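Local coordinates for protein endo-1,3-beta-glucanase, family GH16 (Zobellia galactanivorans, PDB 5FUI) that binds laminarin through the C-terminal family 6 carbohydrate-binding module of a marine laminarinase, at residues Ile50-Ser55 with Gly110-Gly115. Numbering follows the deposited sequence.
Sequences INFPSS and GTYQFG. With APY (2-aminomethyl-pyridine), chain C.
Two neighbouring antiparallel strands of a five-stranded sheet meet here, the last residues of strand 44-52 pairing with the start of strand 110-118. Ile50 and Tyr112 form one hydrogen-bonded pair: Ile50 N donates a hydrogen bond to Tyr112 O at 2.9 Å, and Tyr112 N returns a bond to Ile50 O. Phe52 and Gly110 form the next, where the bond from Phe52 N to Gly110 O is short at 2.8 Å and almost straight, with 175° at the hydrogen. The reverse bond, Gly110 N to Phe52 O, is longer at 3.0 Å and more bent. Between them Asn51 faces Thr111 as a non-hydrogen-bonded pair, and Thr111 CA directs a CA-H...O contact to Ile50 O at 3.3 Å. Gly110 is nearly fully extended, with no side chain on the face where the Tyr112 hydroxyl lies; that hydroxyl is hydrogen-bonded to Ser108 O. In the beta-sandwich of this family 6 module, Ile50, Phe52, Tyr112 and Phe114 share the inner face of the sheet, and Ile50 and Phe52 reach Ile130 of the opposing sheet. The Phe52 and Tyr112 side chains cross at about a right angle, Phe52 CD1 lying 3.6 Å from Tyr112 CD2 at the edge of the tyrosine ring, with the ring planes 57° apart. Ile50 CG1, set beside its own backbone N (chi1 -56°), meets Phe114 CB at 3.6 Å. Phe114 CG lies anti to its backbone N, and the side chain continues to Ile128 and Tyr62 of the other sheet. On the outer face Thr111 OG1 comes near the end of the Asn51 side chain. Farther along the strand, Gly115 CA lies 3.6 Å from CM of the bound 2-aminomethyl-pyridine, in a pocket completed by Trp44, Asp76 and Tyr117.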
loop_
_atom_site.group_PDB
_atom_site.type_symbol
_atom_site.label_atom_id
_atom_site.label_comp_id
_atom_site.label_asym_id
_atom_site.label_seq_id
_atom_site.Cartn_x
_atom_site.Cartn_y
_atom_site.Cartn_z
ATOM N N ILE A 50 12.514 -4.120 -1.313
ATOM C CA ILE A 50 12.330 -2.661 -1.185
ATOM C C ILE A 50 13.502 -2.081 -0.319
ATOM O O ILE A 50 13.697 -2.480 0.892
ATOM C CB ILE A 50 10.932 -2.312 -0.573
ATOM C CG1 ILE A 50 9.796 -2.935 -1.394
ATOM C CG2 ILE A 50 10.880 -0.797 -0.402
ATOM C CD1 ILE A 50 9.940 -2.689 -2.865
ATOM N N ASN A 51 14.277 -1.222 -0.967
ATOM C CA ASN A 51 15.446 -0.690 -0.313
ATOM C C ASN A 51 15.178 0.672 0.387
ATOM O O ASN A 51 14.546 1.579 -0.204
ATOM C CB ASN A 51 16.676 -0.610 -1.270
ATOM C CG ASN A 51 17.925 -0.130 -0.529
ATOM O OD1 ASN A 51 18.517 -0.868 0.272
ATOM N ND2 ASN A 51 18.295 1.128 -0.759
ATOM N N PHE A 52 15.591 0.771 1.688
ATOM C CA PHE A 52 15.571 1.983 2.480
ATOM C C PHE A 52 17.048 2.280 2.639
ATOM O O PHE A 52 17.729 1.641 3.456
ATOM C CB PHE A 52 14.840 1.720 3.805
ATOM C CG PHE A 52 13.372 1.414 3.648
ATOM C CD1 PHE A 52 12.942 0.103 3.235
ATOM C CD2 PHE A 52 12.406 2.442 3.837
ATOM C CE1 PHE A 52 11.570 -0.191 3.111
ATOM C CE2 PHE A 52 11.036 2.126 3.729
ATOM C CZ PHE A 52 10.620 0.844 3.374
ATOM N N PRO A 53 17.576 3.227 1.881
ATOM C CA PRO A 53 19.070 3.357 1.848
ATOM C C PRO A 53 19.647 4.007 3.084
ATOM O O PRO A 53 20.859 3.863 3.308
ATOM C CB PRO A 53 19.334 4.317 0.688
ATOM C CG PRO A 53 18.026 5.029 0.460
ATOM C CD PRO A 53 16.929 4.021 0.796
ATOM N N SER A 54 18.850 4.736 3.863
ATOM C CA SER A 54 19.342 5.359 5.068
ATOM C C SER A 54 18.406 5.015 6.281
ATOM O O SER A 54 17.220 4.589 6.117
ATOM C CB SER A 54 19.602 6.844 4.892
ATOM O OG SER A 54 18.454 7.499 4.561
ATOM N N SER A 55 18.925 5.128 7.495
ATOM C CA SER A 55 18.135 4.920 8.698
ATOM C C SER A 55 17.502 6.252 9.031
ATOM O O SER A 55 18.159 7.303 9.094
ATOM C CB SER A 55 19.041 4.504 9.800
ATOM O OG SER A 55 19.656 3.255 9.490
ATOM N N GLY A 110 18.126 -0.811 5.048
ATOM C CA GLY A 110 18.202 -2.202 4.674
ATOM C C GLY A 110 17.324 -2.439 3.462
ATOM O O GLY A 110 16.683 -1.497 2.954
ATOM N N THR A 111 17.239 -3.688 3.016
ATOM C CA THR A 111 16.368 -4.082 1.947
ATOM C C THR A 111 15.425 -5.144 2.507
ATOM O O THR A 111 15.912 -6.126 3.123
ATOM C CB THR A 111 17.191 -4.709 0.774
ATOM O OG1 THR A 111 18.029 -3.658 0.268
ATOM C CG2 THR A 111 16.250 -5.184 -0.373
ATOM N N TYR A 112 14.120 -4.929 2.331
ATOM C CA TYR A 112 13.092 -5.673 3.008
ATOM C C TYR A 112 11.976 -6.102 2.082
ATOM O O TYR A 112 11.678 -5.449 1.075
ATOM C CB TYR A 112 12.437 -4.789 4.153
ATOM C CG TYR A 112 13.450 -4.207 5.111
ATOM C CD1 TYR A 112 13.964 -4.966 6.102
ATOM C CD2 TYR A 112 13.845 -2.905 5.064
ATOM C CE1 TYR A 112 14.857 -4.444 7.012
ATOM C CE2 TYR A 112 14.751 -2.340 5.952
ATOM C CZ TYR A 112 15.264 -3.107 6.921
ATOM O OH TYR A 112 16.181 -2.553 7.807
ATOM N N GLN A 113 11.301 -7.167 2.491
ATOM C CA GLN A 113 10.018 -7.541 1.908
ATOM C C GLN A 113 8.979 -6.607 2.545
ATOM O O GLN A 113 8.816 -6.601 3.774
ATOM C CB GLN A 113 9.713 -9.025 2.184
ATOM C CG GLN A 113 8.383 -9.537 1.688
ATOM C CD GLN A 113 8.243 -11.061 1.895
ATOM O OE1 GLN A 113 8.760 -11.838 1.091
ATOM N NE2 GLN A 113 7.523 -11.492 2.978
ATOM N N PHE A 114 8.257 -5.866 1.696
ATOM C CA PHE A 114 7.249 -4.885 2.157
ATOM C C PHE A 114 5.854 -5.459 1.994
ATOM O O PHE A 114 5.533 -5.944 0.893
ATOM C CB PHE A 114 7.474 -3.620 1.334
ATOM C CG PHE A 114 6.535 -2.459 1.642
ATOM C CD1 PHE A 114 6.738 -1.618 2.735
ATOM C CD2 PHE A 114 5.506 -2.198 0.781
ATOM C CE1 PHE A 114 5.853 -0.576 2.971
ATOM C CE2 PHE A 114 4.648 -1.141 1.008
ATOM C CZ PHE A 114 4.806 -0.354 2.111
ATOM N N GLY A 115 5.028 -5.495 3.060
ATOM C CA GLY A 115 3.748 -6.136 2.995
ATOM C C GLY A 115 2.613 -5.160 3.309
ATOM O O GLY A 115 2.757 -4.320 4.204
HETATM N N APY C . 3.102 -9.046 5.441
HETATM C CM APY C . 2.022 -8.939 4.479
HETATM C C2 APY C . 2.011 -10.444 4.272
HETATM C C3 APY C . 1.084 -11.196 4.953
HETATM C C4 APY C . 1.083 -12.608 4.861
HETATM C C5 APY C . 2.112 -13.238 4.138
HETATM C C6 APY C . 3.054 -12.478 3.464
HETATM N N1 APY C . 3.014 -11.103 3.587
#